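Local coordinates for protein toll (Drosophila melanogaster, PDB 4LXR), which serves as the cell-surface receptor for the cleaved cytokine spaetzle C-106, switching on antifungal defence and setting dorsal-ventral polarity in the embryo, at residues A[52-56]-A[57-61]; A[115-118]-A[119-122]; A[105-108]-A[109-112]. All coordinates share one frame; numbering follows the deposited sequence.

In the fold
From the N terminus, contact 1 (52-61) comes first, turning the chain as it leaves strand 47-52. Contact 3 (105-112) bends it off the end of strand 102-106, and contact 2 (115-122) turns the chain again later in that loop, before strand 127-131. The three follow in series, neither nesting nor crossing, within the N-terminal end of the extracellular ectodomain. In space contact 3 lies against both others: Asn109 ND2 packs 3.1 Å from Leu54 O, and Met112 CE reaches within 3.7 Å of His118 CE1. Contact 1 is tied to strand 38-43 and the loop at Cys80 and Met81, contact 3 to strand 127-131, and contact 2 to helix 88-94.

Contact 1: residues A[52-56]-A[57-61]; sequences CNLTD and TTDYQ. With NAG (2-acetamido-2-deoxy-beta-D-glucopyranose), chain H.
Asp59 reaches back across the turn to take the backbone N-H of Thr55 on OD2. That bond, Thr55 N to Asp59 OD2, is 2.8 Å long and practically straight at 177°, and the donor arrives nearly along the C-O axis of the carboxylate. Asp56 N sends a second, weak bond to the same oxygen. The carboxylate gets there because CG of Asp59 stands anti to its own carbonyl carbon (chi1 -72°), which carries it back toward the incoming chain. Asp56 in turn holds the start of the 3-10 segment that begins at Thr57: its OD1 accepts Thr58 N at 3.1 Å through the anti lone pair, forming an Asx turn, while the hydroxyl of Thr58 adds a weak bond to that oxygen. Asp56 O receives Asp59 N at 2.9 Å, the donor standing well above the carbonyl plane.

The apolar half lies beside this polar set. Leu54 lays CD2 over one face of the Tyr60 ring, a CH-pi contact 4.0 Å from the centroid, and its CG sits against CB of Asp59. The turn follows strand 47-52 at the N-terminal end of the Toll ectodomain, where the Cys52-Cys80 disulfide ties it to the loop after strand 74-78. Tyr60 OH bonds to Met81 O in that loop, and Leu54 packs on Phe38 of the antiparallel strand 38-43. Asn53 turns the other way and carries an N-linked sugar, ND2 joined to NAG C1 at 1.4 Å.

The two carboxylates sit close, OD1 of Asp56 and OD1 of Asp59 being 5.7 Å apart. Asp56 accepts one backbone N-H at the start of the 3-10 turn and Asp59 two from the chain before it, one of them weak, which probably helps both to stay ionised despite their proximity.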
ATOM      1  N   CYS A  52     -33.193  21.554 -10.115  1.00 32.86           N
ATOM      2  CA  CYS A  52     -34.283  22.431  -9.716  1.00 31.70           C
ATOM      3  C   CYS A  52     -34.277  22.641  -8.216  1.00 32.04           C
ATOM      4  O   CYS A  52     -33.891  21.752  -7.457  1.00 33.03           O
ATOM      5  CB  CYS A  52     -35.638  21.814 -10.094  1.00 28.30           C
ATOM      6  SG  CYS A  52     -36.056  21.754 -11.866  1.00 35.77           S
ATOM      7  N   ASN A  53     -34.732  23.813  -7.797  1.00 34.76           N
ATOM      8  CA  ASN A  53     -35.069  24.056  -6.401  1.00 40.20           C
ATOM      9  C   ASN A  53     -36.372  24.840  -6.390  1.00 39.23           C
ATOM     10  O   ASN A  53     -36.359  26.064  -6.388  1.00 38.90           O
ATOM     11  CB  ASN A  53     -33.967  24.834  -5.680  1.00 44.29           C
ATOM     12  CG  ASN A  53     -34.137  24.829  -4.173  1.00 44.38           C
ATOM     13  OD1 ASN A  53     -35.242  24.629  -3.671  1.00 42.96           O
ATOM     14  ND2 ASN A  53     -33.032  25.040  -3.444  1.00 61.57           N
ATOM     15  N   LEU A  54     -37.487  24.112  -6.379  1.00 36.91           N
ATOM     16  CA  LEU A  54     -38.804  24.683  -6.627  1.00 45.64           C
ATOM     17  C   LEU A  54     -39.673  24.635  -5.377  1.00 45.69           C
ATOM     18  O   LEU A  54     -39.513  23.748  -4.537  1.00 43.02           O
ATOM     19  CB  LEU A  54     -39.502  23.891  -7.739  1.00 46.88           C
ATOM     20  CG  LEU A  54     -39.282  24.247  -9.209  1.00 45.15           C
ATOM     21  CD1 LEU A  54     -37.845  24.590  -9.516  1.00 49.19           C
ATOM     22  CD2 LEU A  54     -39.751  23.104 -10.093  1.00 39.67           C
ATOM     23  N   THR A  55     -40.591  25.590  -5.258  1.00 42.79           N
ATOM     24  CA  THR A  55     -41.599  25.535  -4.201  1.00 48.82           C
ATOM     25  C   THR A  55     -42.945  25.280  -4.865  1.00 46.72           C
ATOM     26  O   THR A  55     -43.877  24.773  -4.246  1.00 53.19           O
ATOM     27  CB  THR A  55     -41.690  26.854  -3.385  1.00 44.14           C
ATOM     28  OG1 THR A  55     -42.657  27.728  -3.981  1.00 47.82           O
ATOM     29  CG2 THR A  55     -40.345  27.567  -3.320  1.00 46.34           C
ATOM     30  N   ASP A  56     -43.014  25.614  -6.147  1.00 43.66           N
ATOM     31  CA  ASP A  56     -44.273  25.695  -6.867  1.00 46.82           C
ATOM     32  C   ASP A  56     -44.057  25.483  -8.362  1.00 39.27           C
ATOM     33  O   ASP A  56     -43.027  25.852  -8.918  1.00 42.29           O
ATOM     34  CB  ASP A  56     -44.862  27.087  -6.648  1.00 60.85           C
ATOM     35  CG  ASP A  56     -46.344  27.116  -6.815  1.00 75.77           C
ATOM     36  OD1 ASP A  56     -46.806  27.188  -7.971  1.00 79.36           O
ATOM     37  OD2 ASP A  56     -47.048  27.077  -5.785  1.00 88.57           O
ATOM     38  N   THR A  57     -45.045  24.909  -9.019  1.00 38.85           N
ATOM     39  CA  THR A  57     -44.983  24.682 -10.453  1.00 39.62           C
ATOM     40  C   THR A  57     -44.847  26.001 -11.243  1.00 42.28           C
ATOM     41  O   THR A  57     -44.259  26.036 -12.326  1.00 42.37           O
ATOM     42  CB  THR A  57     -46.206  23.831 -10.902  1.00 39.14           C
ATOM     43  OG1 THR A  57     -45.771  22.490 -11.192  1.00 40.60           O
ATOM     44  CG2 THR A  57     -46.902  24.430 -12.092  1.00 47.30           C
ATOM     45  N   THR A  58     -45.362  27.092 -10.684  1.00 39.24           N
ATOM     46  CA  THR A  58     -45.182  28.404 -11.306  1.00 46.40           C
ATOM     47  C   THR A  58     -43.709  28.858 -11.365  1.00 45.47           C
ATOM     48  O   THR A  58     -43.376  29.766 -12.127  1.00 47.30           O
ATOM     49  CB  THR A  58     -46.025  29.501 -10.615  1.00 46.48           C
ATOM     50  OG1 THR A  58     -45.450  29.829  -9.343  1.00 54.64           O
ATOM     51  CG2 THR A  58     -47.451  29.028 -10.416  1.00 43.37           C
ATOM     52  N   ASP A  59     -42.837  28.243 -10.564  1.00 39.88           N
ATOM     53  CA  ASP A  59     -41.415  28.604 -10.573  1.00 43.64           C
ATOM     54  C   ASP A  59     -40.750  28.360 -11.934  1.00 43.12           C
ATOM     55  O   ASP A  59     -39.727  28.976 -12.244  1.00 43.38           O
ATOM     56  CB  ASP A  59     -40.634  27.860  -9.483  1.00 42.07           C
ATOM     57  CG  ASP A  59     -40.936  28.367  -8.089  1.00 49.20           C
ATOM     58  OD1 ASP A  59     -41.544  29.451  -7.956  1.00 53.73           O
ATOM     59  OD2 ASP A  59     -40.547  27.679  -7.120  1.00 53.20           O
ATOM     60  N   TYR A  60     -41.333  27.478 -12.749  1.00 37.67           N
ATOM     61  CA  TYR A  60     -40.815  27.226 -14.100  1.00 40.73           C
ATOM     62  C   TYR A  60     -40.762  28.487 -14.975  1.00 46.56           C
ATOM     63  O   TYR A  60     -40.138  28.492 -16.034  1.00 49.07           O
ATOM     64  CB  TYR A  60     -41.604  26.115 -14.803  1.00 32.20           C
ATOM     65  CG  TYR A  60     -41.249  24.725 -14.323  1.00 32.10           C
ATOM     66  CD1 TYR A  60     -39.963  24.220 -14.490  1.00 28.72           C
ATOM     67  CD2 TYR A  60     -42.202  23.908 -13.714  1.00 27.63           C
ATOM     68  CE1 TYR A  60     -39.631  22.949 -14.050  1.00 24.34           C
ATOM     69  CE2 TYR A  60     -41.882  22.635 -13.282  1.00 23.47           C
ATOM     70  CZ  TYR A  60     -40.592  22.160 -13.452  1.00 27.26           C
ATOM     71  OH  TYR A  60     -40.266  20.897 -13.015  1.00 32.63           O
ATOM     72  N   GLN A  61     -41.418  29.546 -14.512  1.00 48.26           N
ATOM     73  CA  GLN A  61     -41.396  30.855 -15.150  1.00 54.26           C
ATOM     74  C   GLN A  61     -39.989  31.451 -15.118  1.00 55.84           C
ATOM     75  O   GLN A  61     -39.652  32.328 -15.917  1.00 51.56           O
ATOM     76  CB  GLN A  61     -42.347  31.780 -14.398  1.00 58.89           C
ATOM     77  CG  GLN A  61     -42.795  33.015 -15.145  1.00 74.70           C
ATOM     78  CD  GLN A  61     -43.826  33.807 -14.356  1.00 82.26           C
ATOM     79  OE1 GLN A  61     -44.100  33.496 -13.194  1.00 80.62           O
ATOM     80  NE2 GLN A  61     -44.409  34.829 -14.985  1.00 84.36           N
TER
HETATM   81  C1  NAG H2006     -33.299  25.376  -2.061  1.00 52.83           C
HETATM   82  C2  NAG H2006     -32.180  24.932  -1.114  1.00 64.12           C
HETATM   83  C3  NAG H2006     -32.544  25.273   0.332  1.00 68.01           C
HETATM   84  C4  NAG H2006     -32.954  26.733   0.471  1.00 62.43           C
HETATM   85  C5  NAG H2006     -34.002  27.113  -0.569  1.00 60.04           C
HETATM   86  C6  NAG H2006     -34.283  28.596  -0.585  1.00 64.46           C
HETATM   87  C7  NAG H2006     -30.890  23.008  -1.946  1.00 54.58           C
HETATM   88  C8  NAG H2006     -30.773  21.514  -1.960  1.00 56.11           C
HETATM   89  N2  NAG H2006     -31.915  23.507  -1.245  1.00 62.97           N
HETATM   90  O3  NAG H2006     -31.428  25.014   1.179  1.00 71.24           O
HETATM   91  O4  NAG H2006     -33.521  26.935   1.760  1.00 64.56           O
HETATM   92  O5  NAG H2006     -33.546  26.767  -1.885  1.00 59.77           O
HETATM   93  O6  NAG H2006     -35.639  28.862  -0.916  1.00 73.57           O
HETATM   94  O7  NAG H2006     -30.102  23.729  -2.548  1.00 50.44           O

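Contact 2: residues A[115-118]-A[119-122]; sequences TRQH and LDRL
Gln117 and Asp120 meet round a tight turn in which a short 3-10 segment runs into a type II beta turn, Leu119 to Leu122, in the loop between strands 102-106 and 127-131 of the leucine-rich-repeat solenoid. Two backbone bonds of 3-10 spacing wind it: Leu119 N to Arg116 O, and Asp120 N to Gln117 O at 3.0 Å. The carboxylate of Asp120 folds back over that second carbonyl, with CG 3.3 Å from Gln117 O, and rests OD2 against CG of Gln117 at 3.6 Å. A water accepts from Arg116 NE and donates to Asp120 OD1, linking opposite charges that do not touch directly. With an alanine in place of Asp120, the water on Arg116 NE would probably lose its acceptor here and the arginine would be freer to swing. His118 turns inward instead, NE2 bonded to Gly84 O and the ring packed on Ile88 of helix 88-94, while Arg121 pairs with Asp93 of the same helix. Thr115 OG1 stands 3.4 Å above the His118 ring plane, over its centre. A second water donates to both His118 O and Asp120 O, each 2.6 Å away.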
ATOM      1  N   THR A 115     -47.976  11.043 -14.694  1.00 23.18           N
ATOM      2  CA  THR A 115     -49.068  10.633 -15.563  1.00 22.92           C
ATOM      3  C   THR A 115     -48.560  10.331 -16.962  1.00 27.97           C
ATOM      4  O   THR A 115     -47.482  10.781 -17.358  1.00 22.31           O
ATOM      5  CB  THR A 115     -50.161  11.729 -15.712  1.00 29.00           C
ATOM      6  OG1 THR A 115     -49.635  12.818 -16.480  1.00 30.26           O
ATOM      7  CG2 THR A 115     -50.664  12.238 -14.354  1.00 27.32           C
ATOM      8  N   ARG A 116     -49.379   9.606 -17.717  1.00 18.43           N
ATOM      9  CA  ARG A 116     -49.141   9.368 -19.131  1.00 20.30           C
ATOM     10  C   ARG A 116     -48.968  10.680 -19.913  1.00 22.41           C
ATOM     11  O   ARG A 116     -48.095  10.790 -20.777  1.00 22.95           O
ATOM     12  CB  ARG A 116     -50.286   8.537 -19.724  1.00 18.74           C
ATOM     13  CG  ARG A 116     -50.093   8.199 -21.181  1.00 19.32           C
ATOM     14  CD  ARG A 116     -51.405   7.802 -21.844  1.00 33.27           C
ATOM     15  NE  ARG A 116     -52.224   8.980 -22.128  1.00 47.84           N
ATOM     16  CZ  ARG A 116     -53.534   8.958 -22.367  1.00 43.48           C
ATOM     17  NH1 ARG A 116     -54.177  10.100 -22.613  1.00 45.79           N
ATOM     18  NH2 ARG A 116     -54.202   7.807 -22.352  1.00 28.46           N
ATOM     19  N   GLN A 117     -49.795  11.676 -19.616  1.00 20.12           N
ATOM     20  CA  GLN A 117     -49.630  12.987 -20.252  1.00 20.78           C
ATOM     21  C   GLN A 117     -48.205  13.563 -20.144  1.00 19.79           C
ATOM     22  O   GLN A 117     -47.715  14.219 -21.065  1.00 27.62           O
ATOM     23  CB  GLN A 117     -50.639  13.989 -19.685  1.00 22.63           C
ATOM     24  CG  GLN A 117     -50.578  15.355 -20.364  1.00 33.00           C
ATOM     25  CD  GLN A 117     -51.654  16.306 -19.869  1.00 44.13           C
ATOM     26  OE1 GLN A 117     -52.147  17.153 -20.618  1.00 50.02           O
ATOM     27  NE2 GLN A 117     -52.018  16.173 -18.600  1.00 49.03           N
ATOM     28  N   HIS A 118     -47.525  13.294 -19.036  1.00 28.25           N
ATOM     29  CA  HIS A 118     -46.171  13.822 -18.845  1.00 22.61           C
ATOM     30  C   HIS A 118     -45.202  13.383 -19.937  1.00 29.22           C
ATOM     31  O   HIS A 118     -44.193  14.053 -20.191  1.00 19.21           O
ATOM     32  CB  HIS A 118     -45.646  13.459 -17.455  1.00 23.21           C
ATOM     33  CG  HIS A 118     -46.337  14.194 -16.351  1.00 29.52           C
ATOM     34  ND1 HIS A 118     -46.537  13.651 -15.100  1.00 25.75           N
ATOM     35  CD2 HIS A 118     -46.889  15.433 -16.316  1.00 24.91           C
ATOM     36  CE1 HIS A 118     -47.159  14.532 -14.334  1.00 20.94           C
ATOM     37  NE2 HIS A 118     -47.386  15.620 -15.047  1.00 20.22           N
ATOM     38  N   LEU A 119     -45.517  12.287 -20.620  1.00 20.71           N
ATOM     39  CA  LEU A 119     -44.616  11.790 -21.657  1.00 20.89           C
ATOM     40  C   LEU A 119     -45.113  12.045 -23.078  1.00 24.97           C
ATOM     41  O   LEU A 119     -44.508  11.552 -24.027  1.00 27.53           O
ATOM     42  CB  LEU A 119     -44.303  10.298 -21.452  1.00 18.68           C
ATOM     43  CG  LEU A 119     -43.470   9.914 -20.222  1.00 26.05           C
ATOM     44  CD1 LEU A 119     -43.383   8.404 -20.119  1.00 16.88           C
ATOM     45  CD2 LEU A 119     -42.042  10.523 -20.284  1.00 17.70           C
ATOM     46  N   ASP A 120     -46.206  12.803 -23.227  1.00 24.83           N
ATOM     47  CA  ASP A 120     -46.661  13.225 -24.556  1.00 24.11           C
ATOM     48  C   ASP A 120     -45.492  13.836 -25.354  1.00 25.17           C
ATOM     49  O   ASP A 120     -44.665  14.562 -24.789  1.00 21.37           O
ATOM     50  CB  ASP A 120     -47.793  14.256 -24.454  1.00 22.12           C
ATOM     51  CG  ASP A 120     -49.138  13.642 -24.019  1.00 30.06           C
ATOM     52  OD1 ASP A 120     -49.264  12.400 -23.913  1.00 25.30           O
ATOM     53  OD2 ASP A 120     -50.088  14.423 -23.793  1.00 32.45           O
ATOM     54  N   ARG A 121     -45.424  13.526 -26.652  1.00 26.96           N
ATOM     55  CA  ARG A 121     -44.351  13.992 -27.546  1.00 29.34           C
ATOM     56  C   ARG A 121     -42.942  13.417 -27.254  1.00 32.09           C
ATOM     57  O   ARG A 121     -41.978  13.733 -27.954  1.00 30.53           O
ATOM     58  CB  ARG A 121     -44.329  15.529 -27.642  1.00 25.98           C
ATOM     59  CG  ARG A 121     -45.727  16.145 -27.819  1.00 27.24           C
ATOM     60  CD  ARG A 121     -45.663  17.570 -28.398  1.00 33.41           C
ATOM     61  NE  ARG A 121     -44.939  18.507 -27.531  1.00 30.01           N
ATOM     62  CZ  ARG A 121     -45.490  19.146 -26.497  1.00 30.52           C
ATOM     63  NH1 ARG A 121     -46.768  18.955 -26.181  1.00 32.80           N
ATOM     64  NH2 ARG A 121     -44.768  19.980 -25.773  1.00 26.74           N
ATOM     65  N   LEU A 122     -42.825  12.553 -26.251  1.00 20.69           N
ATOM     66  CA  LEU A 122     -41.554  11.883 -25.984  1.00 24.92           C
ATOM     67  C   LEU A 122     -41.557  10.393 -26.330  1.00 22.69           C
ATOM     68  O   LEU A 122     -40.766   9.618 -25.767  1.00 27.05           O
ATOM     69  CB  LEU A 122     -41.111  12.099 -24.526  1.00 19.52           C
ATOM     70  CG  LEU A 122     -40.787  13.578 -24.276  1.00 30.39           C
ATOM     71  CD1 LEU A 122     -40.402  13.852 -22.827  1.00 26.71           C
ATOM     72  CD2 LEU A 122     -39.695  14.019 -25.216  1.00 34.76           C
TER
HETATM   73  O   HOH W   1     -51.714  11.434 -23.438  1.00 33.08           O
HETATM   74  O   HOH W   2     -43.467  14.971 -22.463  1.00 23.33           O

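Contact 3: residues A[105-108]-A[109-112]; sequences FESD and NLGM
Ser107 holds its hydroxyl anti to the backbone N (chi1 172°), which swings OG forward beside the carbonyl and onto the N-H of Asn109, two residues on. Leu110, with CG anti to its carbonyl carbon (chi1 -61°), brings CD2 back toward Phe105. The serine bond, Asn109 N to Ser107 OG, measures 2.8 Å with an angle of 155° at the hydrogen, and it defines an ST turn. The same OG is also hydrogen-bonded to Cys80 O, so this buried hydroxyl serves two backbone groups at once and its rotation is fixed.

This is the point where a strand of the leucine-rich-repeat solenoid ends and the chain turns inward. Phe105 and Leu110 are spaced like the inward-facing apolar positions of the LxLxxNxL consensus, and both pack on Phe130 of the next strand, 127-131. Asp108, at the bend, points away from the following residues: its OD2 forms a salt bridge with Arg133 NH2, and Arg11 of the spaetzle C-106 chain packs on it.

Between the two apolar side chains, which run obliquely to each other, the touching is done by one methyl. Leu110 CD2 meets the Phe105 ring at its edge, near the ring plane, 4.2 Å from CE1. That methyl also lies close to the serine, with Leu110 CD2 4.2 Å from Ser107 CB and 3.7 Å from Ser107 O.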
ATOM      1  N   PHE A 105     -35.527  11.487 -14.890  1.00 19.22           N
ATOM      2  CA  PHE A 105     -36.305  12.387 -14.047  1.00 20.25           C
ATOM      3  C   PHE A 105     -36.217  11.840 -12.639  1.00 25.77           C
ATOM      4  O   PHE A 105     -36.913  10.886 -12.287  1.00 29.77           O
ATOM      5  CB  PHE A 105     -37.768  12.486 -14.512  1.00 19.68           C
ATOM      6  CG  PHE A 105     -38.522  13.663 -13.918  1.00 19.11           C
ATOM      7  CD1 PHE A 105     -39.045  13.600 -12.620  1.00 17.61           C
ATOM      8  CD2 PHE A 105     -38.713  14.821 -14.656  1.00 18.26           C
ATOM      9  CE1 PHE A 105     -39.743  14.668 -12.086  1.00 18.36           C
ATOM     10  CE2 PHE A 105     -39.400  15.918 -14.125  1.00 19.00           C
ATOM     11  CZ  PHE A 105     -39.914  15.845 -12.839  1.00 20.78           C
ATOM     12  N   GLU A 106     -35.342  12.451 -11.846  1.00 20.68           N
ATOM     13  CA  GLU A 106     -35.062  12.018 -10.486  1.00 21.22           C
ATOM     14  C   GLU A 106     -35.448  13.126  -9.518  1.00 23.71           C
ATOM     15  O   GLU A 106     -34.806  14.176  -9.499  1.00 30.63           O
ATOM     16  CB  GLU A 106     -33.569  11.704 -10.368  1.00 16.32           C
ATOM     17  CG  GLU A 106     -33.085  11.318  -9.002  1.00 29.58           C
ATOM     18  CD  GLU A 106     -31.573  11.128  -8.998  1.00 41.14           C
ATOM     19  OE1 GLU A 106     -30.867  12.052  -8.547  1.00 43.98           O
ATOM     20  OE2 GLU A 106     -31.094  10.073  -9.469  1.00 42.80           O
ATOM     21  N   SER A 107     -36.481  12.908  -8.705  1.00 24.05           N
ATOM     22  CA  SER A 107     -36.922  13.975  -7.803  1.00 21.75           C
ATOM     23  C   SER A 107     -37.689  13.509  -6.582  1.00 29.24           C
ATOM     24  O   SER A 107     -38.521  12.611  -6.668  1.00 33.38           O
ATOM     25  CB  SER A 107     -37.776  15.007  -8.565  1.00 23.23           C
ATOM     26  OG  SER A 107     -38.356  15.933  -7.648  1.00 24.92           O
ATOM     27  N   ASP A 108     -37.439  14.165  -5.454  1.00 29.37           N
ATOM     28  CA  ASP A 108     -38.212  13.938  -4.238  1.00 24.60           C
ATOM     29  C   ASP A 108     -39.180  15.084  -3.980  1.00 25.69           C
ATOM     30  O   ASP A 108     -39.779  15.195  -2.903  1.00 28.50           O
ATOM     31  CB  ASP A 108     -37.262  13.751  -3.052  1.00 23.29           C
ATOM     32  CG  ASP A 108     -36.336  12.564  -3.253  1.00 29.47           C
ATOM     33  OD1 ASP A 108     -36.753  11.583  -3.916  1.00 28.45           O
ATOM     34  OD2 ASP A 108     -35.194  12.610  -2.769  1.00 37.31           O
ATOM     35  N   ASN A 109     -39.316  15.947  -4.975  1.00 21.31           N
ATOM     36  CA  ASN A 109     -40.274  17.043  -4.918  1.00 24.12           C
ATOM     37  C   ASN A 109     -41.157  16.984  -6.158  1.00 24.21           C
ATOM     38  O   ASN A 109     -40.995  17.780  -7.084  1.00 31.38           O
ATOM     39  CB  ASN A 109     -39.539  18.391  -4.816  1.00 29.46           C
ATOM     40  CG  ASN A 109     -40.490  19.580  -4.827  1.00 34.76           C
ATOM     41  OD1 ASN A 109     -41.679  19.432  -4.548  1.00 39.28           O
ATOM     42  ND2 ASN A 109     -39.966  20.766  -5.153  1.00 27.69           N
ATOM     43  N   LEU A 110     -42.090  16.031  -6.159  1.00 28.25           N
ATOM     44  CA  LEU A 110     -42.957  15.759  -7.311  1.00 31.00           C
ATOM     45  C   LEU A 110     -44.144  16.726  -7.430  1.00 27.70           C
ATOM     46  O   LEU A 110     -44.408  17.255  -8.506  1.00 26.03           O
ATOM     47  CB  LEU A 110     -43.472  14.314  -7.267  1.00 28.02           C
ATOM     48  CG  LEU A 110     -42.427  13.190  -7.318  1.00 25.85           C
ATOM     49  CD1 LEU A 110     -43.075  11.810  -7.142  1.00 19.10           C
ATOM     50  CD2 LEU A 110     -41.588  13.249  -8.607  1.00 18.53           C
ATOM     51  N   GLY A 111     -44.854  16.946  -6.328  1.00 28.56           N
ATOM     52  CA  GLY A 111     -46.021  17.819  -6.323  1.00 23.33           C
ATOM     53  C   GLY A 111     -47.298  17.085  -6.695  1.00 31.99           C
ATOM     54  O   GLY A 111     -48.383  17.584  -6.429  1.00 36.41           O
ATOM     55  N   MET A 112     -47.149  15.892  -7.281  1.00 29.91           N
ATOM     56  CA  MET A 112     -48.245  15.073  -7.801  1.00 33.82           C
ATOM     57  C   MET A 112     -47.680  13.704  -8.218  1.00 34.53           C
ATOM     58  O   MET A 112     -46.461  13.483  -8.190  1.00 28.87           O
ATOM     59  CB  MET A 112     -48.884  15.750  -9.021  1.00 28.59           C
ATOM     60  CG  MET A 112     -47.965  15.786 -10.257  1.00 28.29           C
ATOM     61  SD  MET A 112     -48.584  16.778 -11.649  1.00 34.79           S
ATOM     62  CE  MET A 112     -49.942  15.739 -12.269  1.00 21.69           C
TER